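Local structure of biofilm-associated surface protein (7C7U) at residues V84-A89 against K141-D146; F37-L42 against G185-K190; K71-L76 against T113-F118; K359-F364 against T382-L387. The protein is a cell-wall-anchored surface protein that takes part in staphylococcal biofilm formation, probably as a calcium-responsive switch controlling its assembly into amyloid. All coordinates share one frame; numbering follows the deposited sequence.

Interaction 1. Residues V84-A89 against K141-D146; sequences VTKISA and KIELDD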
loop_
_atom_site.group_PDB
_atom_site.type_symbol
_atom_site.label_atom_id
_atom_site.label_comp_id
_atom_site.label_asym_id
_atom_site.label_seq_id
_atom_site.Cartn_x
_atom_site.Cartn_y
_atom_site.Cartn_z
ATOM N N VAL A 84 -3.707 5.646 -25.905
ATOM C CA VAL A 84 -2.486 6.428 -26.057
ATOM C C VAL A 84 -1.556 5.733 -27.041
ATOM O O VAL A 84 -1.251 4.542 -26.898
ATOM C CB VAL A 84 -1.801 6.627 -24.702
ATOM C CG1 VAL A 84 -0.398 7.246 -24.885
ATOM C CG2 VAL A 84 -2.694 7.461 -23.777
ATOM N N THR A 85 -1.097 6.482 -28.039
ATOM C CA THR A 85 -0.125 5.973 -28.989
ATOM C C THR A 85 1.281 6.481 -28.719
ATOM O O THR A 85 2.254 5.777 -29.009
ATOM C CB THR A 85 -0.541 6.355 -30.416
ATOM O OG1 THR A 85 -0.368 7.761 -30.597
ATOM C CG2 THR A 85 -2.001 6.005 -30.660
ATOM N N LYS A 86 1.412 7.671 -28.139
ATOM C CA LYS A 86 2.709 8.268 -27.892
ATOM C C LYS A 86 2.547 9.366 -26.853
ATOM O O LYS A 86 1.565 10.114 -26.885
ATOM C CB LYS A 86 3.292 8.855 -29.189
ATOM C CG LYS A 86 4.757 9.252 -29.107
ATOM C CD LYS A 86 5.286 9.606 -30.486
ATOM C CE LYS A 86 6.702 10.136 -30.399
ATOM N NZ LYS A 86 7.154 10.772 -31.670
ATOM N N ILE A 87 3.533 9.478 -25.966
ATOM C CA ILE A 87 3.660 10.603 -25.047
ATOM C C ILE A 87 5.072 11.147 -25.187
ATOM O O ILE A 87 6.038 10.374 -25.209
ATOM C CB ILE A 87 3.392 10.215 -23.581
ATOM C CG1 ILE A 87 2.016 9.550 -23.412
ATOM C CG2 ILE A 87 3.470 11.450 -22.676
ATOM C CD1 ILE A 87 1.717 9.184 -21.979
ATOM N N SER A 88 5.190 12.466 -25.296
ATOM C CA SER A 88 6.496 13.099 -25.427
ATOM C C SER A 88 6.405 14.537 -24.936
ATOM O O SER A 88 5.323 15.125 -24.871
ATOM C CB SER A 88 6.997 13.074 -26.872
ATOM O OG SER A 88 6.164 13.897 -27.676
ATOM N N ALA A 89 7.574 15.100 -24.627
ATOM C CA ALA A 89 7.695 16.484 -24.199
ATOM C C ALA A 89 9.114 16.950 -24.483
ATOM O O ALA A 89 10.039 16.143 -24.595
ATOM C CB ALA A 89 7.367 16.639 -22.708
ATOM N N LYS A 141 2.846 16.328 -25.259
ATOM C CA LYS A 141 1.752 15.855 -26.101
ATOM C C LYS A 141 1.421 14.411 -25.740
ATOM O O LYS A 141 2.274 13.528 -25.861
ATOM C CB LYS A 141 2.110 15.952 -27.589
ATOM C CG LYS A 141 2.441 17.362 -28.061
ATOM C CD LYS A 141 2.648 17.396 -29.575
ATOM C CE LYS A 141 3.096 18.782 -30.032
ATOM N NZ LYS A 141 3.573 18.780 -31.444
ATOM N N ILE A 142 0.191 14.180 -25.312
ATOM C CA ILE A 142 -0.358 12.828 -25.193
ATOM C C ILE A 142 -1.108 12.574 -26.489
ATOM O O ILE A 142 -2.139 13.195 -26.743
ATOM C CB ILE A 142 -1.287 12.682 -23.983
ATOM C CG1 ILE A 142 -0.572 13.050 -22.695
ATOM C CG2 ILE A 142 -1.850 11.208 -23.858
ATOM C CD1 ILE A 142 -1.560 13.357 -21.577
ATOM N N GLU A 143 -0.563 11.707 -27.334
ATOM C CA GLU A 143 -1.140 11.426 -28.642
ATOM C C GLU A 143 -2.001 10.172 -28.538
ATOM O O GLU A 143 -1.586 9.183 -27.925
ATOM C CB GLU A 143 -0.041 11.259 -29.694
ATOM C CG GLU A 143 0.844 12.507 -29.841
ATOM C CD GLU A 143 1.889 12.370 -30.930
ATOM O OE1 GLU A 143 1.536 11.922 -32.041
ATOM O OE2 GLU A 143 3.062 12.716 -30.667
ATOM N N LEU A 144 -3.199 10.234 -29.113
ATOM C CA LEU A 144 -4.235 9.217 -28.977
ATOM C C LEU A 144 -4.665 8.684 -30.338
ATOM O O LEU A 144 -4.652 9.408 -31.341
ATOM C CB LEU A 144 -5.473 9.781 -28.257
ATOM C CG LEU A 144 -5.253 10.540 -26.948
ATOM C CD1 LEU A 144 -6.505 11.327 -26.539
ATOM C CD2 LEU A 144 -4.821 9.564 -25.849
ATOM N N ASP A 145 -5.118 7.425 -30.350
ATOM C CA ASP A 145 -5.535 6.759 -31.583
ATOM C C ASP A 145 -6.934 7.153 -32.049
ATOM O O ASP A 145 -7.434 6.578 -33.021
ATOM C CB ASP A 145 -5.448 5.232 -31.413
ATOM C CG ASP A 145 -6.451 4.675 -30.406
ATOM O OD1 ASP A 145 -7.420 5.372 -30.033
ATOM O OD2 ASP A 145 -6.266 3.509 -29.992
ATOM N N ASP A 146 -7.580 8.088 -31.366
ATOM C CA ASP A 146 -8.876 8.620 -31.760
ATOM C C ASP A 146 -8.978 10.005 -31.137
ATOM O O ASP A 146 -8.097 10.424 -30.379
ATOM C CB ASP A 146 -10.013 7.705 -31.302
ATOM C CG ASP A 146 -11.300 7.896 -32.108
ATOM O OD1 ASP A 146 -11.383 8.830 -32.937
ATOM O OD2 ASP A 146 -12.238 7.099 -31.898
HETATM O O HOH W 1 5.404 12.524 -32.197
HETATM O O HOH W 2 3.852 12.636 -28.079
#
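Val84 reaches over to Leu144 and Ile142 through a single methyl, CG2, which lies 3.6 Å from Leu144 CD2 and 3.8 Å from Ile142 CG2. With CG1 set anti to the backbone N (chi1 171°), CG2 is the branch turned to both partners. Ile87 extends this apolar row more loosely, its CG1 standing 4.2 Å from Ile142 CG2. The same face continues onto Trp114 beside Val84 and Ile87, and onto Phe55 and Ile53 of strand 52-61. Backbone bonds pair Ser88 with Lys141 in both directions, and Glu143 N gives a short bond to Lys86 O. A classic beta bulge then shifts the register of the antiparallel ladder by one residue: Thr85 and Lys86 share Glu143 as partner, and Glu143 O receives Thr85 N at 2.7 Å and, weakly, both Lys86 N and Thr85 OG1. From the bulge, Thr85 CG2 packs 3.6 Å from Asp145 CB, while Asp145 OD1 is hydrogen-bonded to His83 ND1.

On the other face, Lys86 and Glu143 run side by side in the same direction, but their charged ends, Lys86 NZ and Glu143 OE2, remain 4.6 Å apart and are joined by a water. A second water is gripped three ways, accepting from Ser88 OG and donating to Lys141 O and, at 2.7 Å, to Glu143 OE2, which also accepts from the first water.

Interaction 2. Residues F37-L42 against G185-K190; sequences FDPGKL and GYFLTK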
loop_
_atom_site.group_PDB
_atom_site.type_symbol
_atom_site.label_atom_id
_atom_site.label_comp_id
_atom_site.label_asym_id
_atom_site.label_seq_id
_atom_site.Cartn_x
_atom_site.Cartn_y
_atom_site.Cartn_z
ATOM N N PHE A 37 2.144 18.322 -13.021
ATOM C CA PHE A 37 1.615 18.030 -14.342
ATOM C C PHE A 37 0.516 19.038 -14.655
ATOM O O PHE A 37 -0.445 19.171 -13.893
ATOM C CB PHE A 37 1.100 16.585 -14.361
ATOM C CG PHE A 37 0.524 16.149 -15.667
ATOM C CD1 PHE A 37 1.329 15.960 -16.778
ATOM C CD2 PHE A 37 -0.836 15.891 -15.770
ATOM C CE1 PHE A 37 0.783 15.540 -17.991
ATOM C CE2 PHE A 37 -1.393 15.459 -16.953
ATOM C CZ PHE A 37 -0.583 15.288 -18.077
ATOM N N ASP A 38 0.671 19.771 -15.755
ATOM C CA ASP A 38 -0.156 20.937 -16.075
ATOM C C ASP A 38 -0.784 20.731 -17.452
ATOM O O ASP A 38 -0.302 21.295 -18.451
ATOM C CB ASP A 38 0.727 22.192 -16.001
ATOM C CG ASP A 38 -0.004 23.483 -16.309
ATOM O OD1 ASP A 38 -1.241 23.498 -16.439
ATOM O OD2 ASP A 38 0.682 24.526 -16.393
ATOM N N PRO A 39 -1.864 19.949 -17.555
ATOM C CA PRO A 39 -2.424 19.651 -18.879
ATOM C C PRO A 39 -3.443 20.670 -19.367
ATOM O O PRO A 39 -4.012 21.459 -18.612
ATOM C CB PRO A 39 -3.098 18.281 -18.681
ATOM C CG PRO A 39 -3.544 18.293 -17.242
ATOM C CD PRO A 39 -2.479 19.113 -16.500
ATOM N N GLY A 40 -3.705 20.601 -20.668
ATOM C CA GLY A 40 -4.815 21.346 -21.222
ATOM C C GLY A 40 -6.149 20.795 -20.749
ATOM O O GLY A 40 -6.262 19.644 -20.319
ATOM N N LYS A 41 -7.165 21.653 -20.800
ATOM C CA LYS A 41 -8.508 21.260 -20.402
ATOM C C LYS A 41 -9.213 20.516 -21.531
ATOM O O LYS A 41 -8.922 20.716 -22.709
ATOM C CB LYS A 41 -9.342 22.476 -20.009
ATOM C CG LYS A 41 -8.811 23.268 -18.842
ATOM C CD LYS A 41 -9.822 24.353 -18.430
ATOM C CE LYS A 41 -9.975 25.438 -19.484
ATOM N NZ LYS A 41 -9.173 26.633 -19.192
ATOM N N LEU A 42 -10.150 19.651 -21.153
ATOM C CA LEU A 42 -10.889 18.840 -22.110
ATOM C C LEU A 42 -12.344 19.273 -22.137
ATOM O O LEU A 42 -13.254 18.436 -22.077
ATOM C CB LEU A 42 -10.778 17.355 -21.741
ATOM C CG LEU A 42 -9.362 16.838 -21.513
ATOM C CD1 LEU A 42 -9.389 15.370 -21.176
ATOM C CD2 LEU A 42 -8.442 17.115 -22.708
ATOM N N GLY A 185 -4.210 14.674 -9.658
ATOM C CA GLY A 185 -5.267 15.564 -10.109
ATOM C C GLY A 185 -6.214 14.860 -11.071
ATOM O O GLY A 185 -6.262 13.631 -11.144
ATOM N N TYR A 186 -6.976 15.668 -11.807
ATOM C CA TYR A 186 -7.840 15.109 -12.824
ATOM C C TYR A 186 -8.037 16.154 -13.905
ATOM O O TYR A 186 -7.969 17.354 -13.629
ATOM C CB TYR A 186 -9.191 14.647 -12.262
ATOM C CG TYR A 186 -9.973 15.693 -11.488
ATOM C CD1 TYR A 186 -10.932 16.486 -12.121
ATOM C CD2 TYR A 186 -9.791 15.860 -10.127
ATOM C CE1 TYR A 186 -11.664 17.426 -11.411
ATOM C CE2 TYR A 186 -10.527 16.791 -9.406
ATOM C CZ TYR A 186 -11.456 17.578 -10.066
ATOM O OH TYR A 186 -12.184 18.513 -9.368
ATOM N N PHE A 187 -8.256 15.676 -15.131
ATOM C CA PHE A 187 -8.516 16.548 -16.272
ATOM C C PHE A 187 -9.877 17.200 -16.129
ATOM O O PHE A 187 -10.844 16.565 -15.698
ATOM C CB PHE A 187 -8.483 15.758 -17.570
ATOM C CG PHE A 187 -7.143 15.192 -17.904
ATOM C CD1 PHE A 187 -6.185 15.971 -18.543
ATOM C CD2 PHE A 187 -6.849 13.861 -17.613
ATOM C CE1 PHE A 187 -4.949 15.432 -18.869
ATOM C CE2 PHE A 187 -5.624 13.319 -17.940
ATOM C CZ PHE A 187 -4.660 14.109 -18.553
ATOM N N LEU A 188 -9.961 18.471 -16.497
ATOM C CA LEU A 188 -11.220 19.189 -16.416
ATOM C C LEU A 188 -12.009 18.948 -17.694
ATOM O O LEU A 188 -11.454 19.028 -18.796
ATOM C CB LEU A 188 -10.991 20.684 -16.196
ATOM C CG LEU A 188 -10.241 21.055 -14.920
ATOM C CD1 LEU A 188 -10.125 22.553 -14.726
ATOM C CD2 LEU A 188 -10.891 20.394 -13.701
ATOM N N THR A 189 -13.280 18.605 -17.541
ATOM C CA THR A 189 -14.203 18.438 -18.658
ATOM C C THR A 189 -15.381 19.373 -18.465
ATOM O O THR A 189 -15.489 20.072 -17.449
ATOM C CB THR A 189 -14.716 16.995 -18.769
ATOM O OG1 THR A 189 -15.633 16.733 -17.696
ATOM C CG2 THR A 189 -13.577 15.989 -18.763
ATOM N N LYS A 190 -16.320 19.319 -19.422
ATOM C CA LYS A 190 -17.550 20.080 -19.258
ATOM C C LYS A 190 -18.303 19.698 -17.995
ATOM O O LYS A 190 -19.077 20.517 -17.489
ATOM C CB LYS A 190 -18.461 19.899 -20.486
ATOM C CG LYS A 190 -17.884 20.513 -21.761
ATOM C CD LYS A 190 -18.739 20.208 -22.997
ATOM C CE LYS A 190 -18.385 21.182 -24.121
ATOM N NZ LYS A 190 -19.040 20.829 -25.411
HETATM O O HOH W 3 -7.426 19.550 -17.546
HETATM O O HOH W 4 -16.066 17.972 -21.620
#
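Phe187 packs against Pro39, Phe37 and Leu42 together. Pro39 CB lies 3.4 Å from Phe187 CE1, and Pro39 CG is nearly as close. Phe187 CZ sits in the plane of the Phe37 ring, at its edge, 3.9 Å from Phe37 CE2. Leu42 approaches nearer the root of the side chain, its CD1 lying 3.7 Å from Phe187 CB. Chi1 of -65° swings the Phe187 ring anti to its own carbonyl carbon, and it comes to lie between Leu42 and the Phe37-Pro39 pair.

Strands 36-39 and 183-187 belong to the same curled sheet, and beyond Pro39 and the Phe187 region the chains run on in roughly the same direction. One direct backbone bond ties them, Leu42 N to Leu188 O at 2.8 Å, with the donor nearly in line with the carbonyl. Water bridges stand before and after it: one links Gly40 O to Leu188 N, the other Leu42 O to Lys190 N. The two chains are thereby laced together without forming a regular sheet ladder.

Farther out, His165 of strand 163-171 presents edge-to-face ring contacts to both Phe37 and Phe187, and Ile53 touches Leu42 and Phe187. Lys41 CD lies 4.1 Å from Leu188 CD1, and the chain then bends toward a salt bridge with Glu199. Lys190 similarly pairs with Asp45, while Thr189 OG1 accepts from Ala191 N.

Interaction 3. Residues K71-L76 against T113-F118; sequences KIDLKL and TWEVNF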
loop_
_atom_site.group_PDB
_atom_site.type_symbol
_atom_site.label_atom_id
_atom_site.label_comp_id
_atom_site.label_asym_id
_atom_site.label_seq_id
_atom_site.Cartn_x
_atom_site.Cartn_y
_atom_site.Cartn_z
ATOM N N LYS A 71 13.366 8.251 -12.298
ATOM C CA LYS A 71 12.562 8.376 -13.500
ATOM C C LYS A 71 11.350 9.259 -13.236
ATOM O O LYS A 71 10.909 9.419 -12.100
ATOM C CB LYS A 71 12.078 7.002 -13.978
ATOM C CG LYS A 71 13.149 5.915 -13.993
ATOM C CD LYS A 71 13.765 5.828 -15.377
ATOM C CE LYS A 71 14.953 4.888 -15.408
ATOM N NZ LYS A 71 15.790 5.138 -16.622
ATOM N N ILE A 72 10.808 9.825 -14.307
ATOM C CA ILE A 72 9.547 10.553 -14.249
ATOM C C ILE A 72 8.449 9.604 -14.717
ATOM O O ILE A 72 8.543 9.020 -15.801
ATOM C CB ILE A 72 9.603 11.823 -15.108
ATOM C CG1 ILE A 72 10.611 12.808 -14.516
ATOM C CG2 ILE A 72 8.231 12.460 -15.233
ATOM C CD1 ILE A 72 10.863 13.978 -15.444
ATOM N N ASP A 73 7.427 9.417 -13.889
ATOM C CA ASP A 73 6.330 8.510 -14.204
ATOM C C ASP A 73 5.035 9.288 -14.318
ATOM O O ASP A 73 4.685 10.059 -13.417
ATOM C CB ASP A 73 6.175 7.402 -13.156
ATOM C CG ASP A 73 7.096 6.255 -13.420
ATOM O OD1 ASP A 73 8.013 6.463 -14.232
ATOM O OD2 ASP A 73 6.894 5.143 -12.872
ATOM N N LEU A 74 4.338 9.077 -15.425
ATOM C CA LEU A 74 3.035 9.670 -15.676
ATOM C C LEU A 74 2.017 8.552 -15.802
ATOM O O LEU A 74 2.121 7.719 -16.707
ATOM C CB LEU A 74 3.057 10.506 -16.944
ATOM C CG LEU A 74 1.721 11.071 -17.395
ATOM C CD1 LEU A 74 1.116 11.930 -16.310
ATOM C CD2 LEU A 74 1.944 11.923 -18.660
ATOM N N LYS A 75 1.017 8.564 -14.929
ATOM C CA LYS A 75 -0.011 7.526 -14.889
ATOM C C LYS A 75 -1.353 8.139 -15.246
ATOM O O LYS A 75 -1.799 9.078 -14.582
ATOM C CB LYS A 75 -0.078 6.885 -13.506
ATOM C CG LYS A 75 -1.218 5.899 -13.342
ATOM C CD LYS A 75 -1.123 5.155 -12.012
ATOM C CE LYS A 75 -2.433 4.444 -11.710
ATOM N NZ LYS A 75 -2.864 3.483 -12.781
ATOM N N LEU A 76 -2.016 7.575 -16.247
ATOM C CA LEU A 76 -3.210 8.170 -16.814
ATOM C C LEU A 76 -4.426 7.286 -16.581
ATOM O O LEU A 76 -4.333 6.060 -16.569
ATOM C CB LEU A 76 -3.044 8.402 -18.310
ATOM C CG LEU A 76 -1.884 9.345 -18.646
ATOM C CD1 LEU A 76 -1.575 9.265 -20.130
ATOM C CD2 LEU A 76 -2.240 10.758 -18.238
ATOM N N THR A 113 1.124 3.502 -16.883
ATOM C CA THR A 113 2.137 4.466 -16.481
ATOM C C THR A 113 3.232 4.527 -17.541
ATOM O O THR A 113 3.788 3.493 -17.925
ATOM C CB THR A 113 2.733 4.100 -15.113
ATOM O OG1 THR A 113 1.694 4.082 -14.122
ATOM C CG2 THR A 113 3.805 5.133 -14.698
ATOM N N TRP A 114 3.532 5.738 -18.009
ATOM C CA TRP A 114 4.612 6.007 -18.947
ATOM C C TRP A 114 5.805 6.643 -18.234
ATOM O O TRP A 114 5.645 7.421 -17.289
ATOM C CB TRP A 114 4.125 6.929 -20.060
ATOM C CG TRP A 114 3.306 6.258 -21.099
ATOM C CD1 TRP A 114 3.710 5.923 -22.356
ATOM C CD2 TRP A 114 1.926 5.859 -21.001
ATOM N NE1 TRP A 114 2.676 5.349 -23.047
ATOM C CE2 TRP A 114 1.570 5.294 -22.236
ATOM C CE3 TRP A 114 0.963 5.926 -19.988
ATOM C CZ2 TRP A 114 0.296 4.788 -22.487
ATOM C CZ3 TRP A 114 -0.309 5.428 -20.241
ATOM C CH2 TRP A 114 -0.629 4.868 -21.480
ATOM N N GLU A 115 7.008 6.313 -18.702
ATOM C CA GLU A 115 8.224 6.619 -17.953
ATOM C C GLU A 115 9.264 7.288 -18.837
ATOM O O GLU A 115 9.420 6.931 -20.007
ATOM C CB GLU A 115 8.823 5.349 -17.343
ATOM C CG GLU A 115 9.985 5.588 -16.389
ATOM C CD GLU A 115 10.226 4.402 -15.438
ATOM O OE1 GLU A 115 9.590 4.338 -14.361
ATOM O OE2 GLU A 115 11.061 3.535 -15.767
ATOM N N VAL A 116 9.998 8.233 -18.253
ATOM C CA VAL A 116 11.070 8.943 -18.938
ATOM C C VAL A 116 12.108 9.311 -17.887
ATOM O O VAL A 116 11.805 9.411 -16.692
ATOM C CB VAL A 116 10.538 10.186 -19.694
ATOM C CG1 VAL A 116 10.078 11.245 -18.717
ATOM C CG2 VAL A 116 11.594 10.749 -20.640
ATOM N N ASN A 117 13.355 9.460 -18.323
ATOM C CA ASN A 117 14.402 9.799 -17.372
ATOM C C ASN A 117 14.179 11.214 -16.847
ATOM O O ASN A 117 13.635 12.075 -17.539
ATOM C CB ASN A 117 15.782 9.666 -18.017
ATOM C CG ASN A 117 16.305 8.231 -17.984
ATOM O OD1 ASN A 117 15.741 7.364 -17.313
ATOM N ND2 ASN A 117 17.379 7.975 -18.719
ATOM N N PHE A 118 14.562 11.429 -15.588
ATOM C CA PHE A 118 14.391 12.735 -14.960
ATOM C C PHE A 118 15.392 13.752 -15.505
ATOM O O PHE A 118 15.005 14.833 -15.963
ATOM C CB PHE A 118 14.541 12.598 -13.447
ATOM C CG PHE A 118 14.309 13.873 -12.688
ATOM C CD1 PHE A 118 15.326 14.800 -12.529
ATOM C CD2 PHE A 118 13.079 14.132 -12.108
ATOM C CE1 PHE A 118 15.114 15.971 -11.822
ATOM C CE2 PHE A 118 12.859 15.303 -11.402
ATOM C CZ PHE A 118 13.881 16.226 -11.261
HETATM O O HOH W 5 -0.208 2.006 -14.117
#
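The indole of Trp114 has Leu74 O at its edge, in the ring plane, 3.9 Å from Trp114 CE3. The side chains of Leu76 and Trp114 cross at about a right angle, Leu76 CD1 coming obliquely to the ring, 4.0 Å from Trp114 CZ3. At the far end, Ile72 and Phe118 cross similarly, Ile72 CG1 again approaching obliquely, 3.7 Å from Phe118 CD2. Phe118 also meets Phe32 edge-to-face. Ile72 and Val116 lie alongside each other on this apolar face, Val116 CG1 touching Ile72 CB.

The carboxylates of Asp73 and Glu115 occupy the other face. The two groups are nearly coplanar, 23° apart, and Asp73 OD1 comes within 2.6 Å of Glu115 OE1. Such closeness suggests that one acid may carry a proton. Arg170 forms a salt bridge with Glu115 OE1, which probably eases the crowding of negative charge. A chi1 of -172° extends Glu115 away from its backbone N, laying its CG 3.5 Å from Lys71 CB. Thr113 turns CG2 toward Asp73 and OG1 toward Lys75, with Thr113 OG1 3.4 Å from Lys75 CB; a water held by OG1 reaches Lys75 NZ weakly.

Reciprocal backbone bonds join Ile72 with Val116 and Leu74 with Trp114. The second strand turns a corner at Phe118. Strand 70-76 also pairs with 163-171, and 113-117 with 98-104, making this a regular antiparallel ladder inside a larger curled sheet, with a buried apolar face and a polar, partly charged opposite one.

Interaction 4. Residues K359-F364 against T382-L387; sequences KEDFTF and TSTLAL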
loop_
_atom_site.group_PDB
_atom_site.type_symbol
_atom_site.label_atom_id
_atom_site.label_comp_id
_atom_site.label_asym_id
_atom_site.label_seq_id
_atom_site.Cartn_x
_atom_site.Cartn_y
_atom_site.Cartn_z
ATOM N N LYS A 359 -11.290 -0.914 -5.377
ATOM C CA LYS A 359 -10.637 0.393 -5.404
ATOM C C LYS A 359 -11.681 1.484 -5.313
ATOM O O LYS A 359 -12.879 1.255 -5.521
ATOM C CB LYS A 359 -9.747 0.589 -6.641
ATOM C CG LYS A 359 -10.434 0.494 -7.983
ATOM C CD LYS A 359 -9.442 0.770 -9.105
ATOM C CE LYS A 359 -9.947 1.878 -10.039
ATOM N NZ LYS A 359 -9.566 3.281 -9.614
ATOM N N GLU A 360 -11.209 2.683 -4.974
ATOM C CA GLU A 360 -12.063 3.857 -5.001
ATOM C C GLU A 360 -11.186 5.100 -5.070
ATOM O O GLU A 360 -10.247 5.250 -4.283
ATOM C CB GLU A 360 -12.986 3.927 -3.776
ATOM C CG GLU A 360 -14.196 4.830 -4.045
ATOM C CD GLU A 360 -15.222 4.856 -2.916
ATOM O OE1 GLU A 360 -15.067 4.119 -1.922
ATOM O OE2 GLU A 360 -16.189 5.634 -3.023
ATOM N N ASP A 361 -11.509 5.983 -5.997
ATOM C CA ASP A 361 -10.828 7.270 -6.146
ATOM C C ASP A 361 -11.647 8.382 -5.512
ATOM O O ASP A 361 -12.868 8.444 -5.696
ATOM C CB ASP A 361 -10.616 7.598 -7.620
ATOM C CG ASP A 361 -9.619 6.685 -8.269
ATOM O OD1 ASP A 361 -8.639 6.305 -7.590
ATOM O OD2 ASP A 361 -9.821 6.332 -9.445
ATOM N N PHE A 362 -10.967 9.285 -4.796
ATOM C CA PHE A 362 -11.591 10.493 -4.283
ATOM C C PHE A 362 -10.842 11.703 -4.825
ATOM O O PHE A 362 -9.616 11.683 -4.923
ATOM C CB PHE A 362 -11.616 10.524 -2.759
ATOM C CG PHE A 362 -12.217 9.269 -2.149
ATOM C CD1 PHE A 362 -11.437 8.153 -1.939
ATOM C CD2 PHE A 362 -13.559 9.215 -1.841
ATOM C CE1 PHE A 362 -11.983 6.976 -1.404
ATOM C CE2 PHE A 362 -14.113 8.050 -1.301
ATOM C CZ PHE A 362 -13.319 6.940 -1.085
ATOM N N THR A 363 -11.582 12.734 -5.198
ATOM C CA THR A 363 -10.979 13.896 -5.841
ATOM C C THR A 363 -11.214 15.141 -5.008
ATOM O O THR A 363 -12.169 15.215 -4.233
ATOM C CB THR A 363 -11.512 14.076 -7.266
ATOM O OG1 THR A 363 -12.932 14.051 -7.249
ATOM C CG2 THR A 363 -11.003 12.946 -8.161
ATOM N N PHE A 364 -10.287 16.102 -5.148
ATOM C CA PHE A 364 -10.260 17.327 -4.362
ATOM C C PHE A 364 -9.806 18.471 -5.261
ATOM O O PHE A 364 -9.204 18.242 -6.317
ATOM C CB PHE A 364 -9.308 17.226 -3.172
ATOM C CG PHE A 364 -9.456 15.949 -2.409
ATOM C CD1 PHE A 364 -8.846 14.789 -2.859
ATOM C CD2 PHE A 364 -10.257 15.902 -1.287
ATOM C CE1 PHE A 364 -9.013 13.586 -2.163
ATOM C CE2 PHE A 364 -10.428 14.706 -0.597
ATOM C CZ PHE A 364 -9.804 13.559 -1.042
ATOM N N THR A 382 -5.922 20.466 -8.437
ATOM C CA THR A 382 -6.776 19.338 -8.107
ATOM C C THR A 382 -5.901 18.244 -7.544
ATOM O O THR A 382 -4.677 18.326 -7.593
ATOM C CB THR A 382 -7.539 18.828 -9.330
ATOM O OG1 THR A 382 -6.601 18.466 -10.359
ATOM C CG2 THR A 382 -8.513 19.896 -9.850
ATOM N N SER A 383 -6.547 17.212 -6.993
ATOM C CA SER A 383 -5.801 16.058 -6.502
ATOM C C SER A 383 -6.738 14.863 -6.510
ATOM O O SER A 383 -7.969 15.017 -6.546
ATOM C CB SER A 383 -5.226 16.278 -5.099
ATOM O OG SER A 383 -6.216 16.745 -4.201
ATOM N N THR A 384 -6.128 13.678 -6.479
ATOM C CA THR A 384 -6.817 12.391 -6.440
ATOM C C THR A 384 -6.212 11.544 -5.326
ATOM O O THR A 384 -4.994 11.367 -5.282
ATOM C CB THR A 384 -6.685 11.634 -7.775
ATOM O OG1 THR A 384 -7.423 12.293 -8.807
ATOM C CG2 THR A 384 -7.274 10.206 -7.652
ATOM N N LEU A 385 -7.063 11.009 -4.442
ATOM C CA LEU A 385 -6.650 9.974 -3.477
ATOM C C LEU A 385 -7.129 8.626 -4.011
ATOM O O LEU A 385 -8.336 8.387 -4.110
ATOM C CB LEU A 385 -7.205 10.259 -2.079
ATOM C CG LEU A 385 -7.016 9.120 -1.024
ATOM C CD1 LEU A 385 -5.566 9.061 -0.603
ATOM C CD2 LEU A 385 -7.929 9.362 0.145
ATOM N N ALA A 386 -6.181 7.781 -4.435
ATOM C CA ALA A 386 -6.459 6.492 -5.073
ATOM C C ALA A 386 -6.309 5.396 -4.011
ATOM O O ALA A 386 -5.215 4.892 -3.764
ATOM C CB ALA A 386 -5.514 6.254 -6.244
ATOM N N LEU A 387 -7.406 5.084 -3.338
ATOM C CA LEU A 387 -7.426 3.993 -2.372
ATOM C C LEU A 387 -7.629 2.660 -3.079
ATOM O O LEU A 387 -8.419 2.552 -4.025
ATOM C CB LEU A 387 -8.535 4.213 -1.346
ATOM C CG LEU A 387 -8.374 5.437 -0.466
ATOM C CD1 LEU A 387 -9.427 5.467 0.633
ATOM C CD2 LEU A 387 -6.950 5.490 0.108
HETATM O O HOH W 6 -8.007 3.917 -6.559
#
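Six backbone hydrogen bonds, two each for Glu360 with Leu387, Phe362 with Leu385 and Phe364 with Ser383, zip the segments together. The shortest runs from Leu385 N to Phe362 O, 2.7 Å, and lies in the carbonyl plane. Ser383 N instead reaches Phe364 O from above the carbonyl plane, 42° out of it. At the open end, a water lies 2.7 Å from Asp361 OD1 and also within reach of Leu387 O, while Asp361 OD2 pairs at 3.1 Å with Lys359 NZ, carried back by a doubly bent chain. The side chain of Asp361 lies about 4 Å from the calcium ion bound by Asp77, Asn161, Lys162 and Asn164; it touches Asn164 but stands just outside this ligand set.

The strands 359-369 and 381-388 form a beta hairpin on one side of a four-stranded antiparallel sheet, with 381-388 outermost. On one face, Asp361 OD1 also touches Ala386 CB at 3.4 Å, and Thr363 lies beside Thr384, pointing the same way. Thr384 OG1 is held by Gly185 O and Asn164.

The opposite face is mainly apolar. Phe362 CE1 packs against Leu387 CD1 at 3.6 Å, and Phe364 CE1 lies 3.8 Å from Leu385 CB, which sits at the edge of that ring. Ser383 OG, between the backbone N and carbonyl carbon (chi1 50°), lies against Phe364 CB at 3.3 Å. Ile231 and Ile229 of strand 228-237 continue this layer.

How the interactions relate
Interactions 1, 2 and 3 reach one curled sheet and share an apolar interior: Trp114 and Leu76 of interaction 3 pack on Ile87 of interaction 1, while Phe37 of interaction 2 touches both Ile142 and Leu74. Interaction 3 is the most buried and pairs regularly; interaction 1 is partly exposed, bulged and water-bridged on its polar face; interaction 2 relies mainly on aromatic packing and water between loops. Interaction 4, partly buried, lies in a separate sheet, yet meets interaction 2, where Thr382 OG1 probably hydrogen-bonds Tyr186 N and Tyr186 CE2 packs on Thr363 CB. It makes no contact with interactions 1 or 3 and approaches calcium more closely than the others.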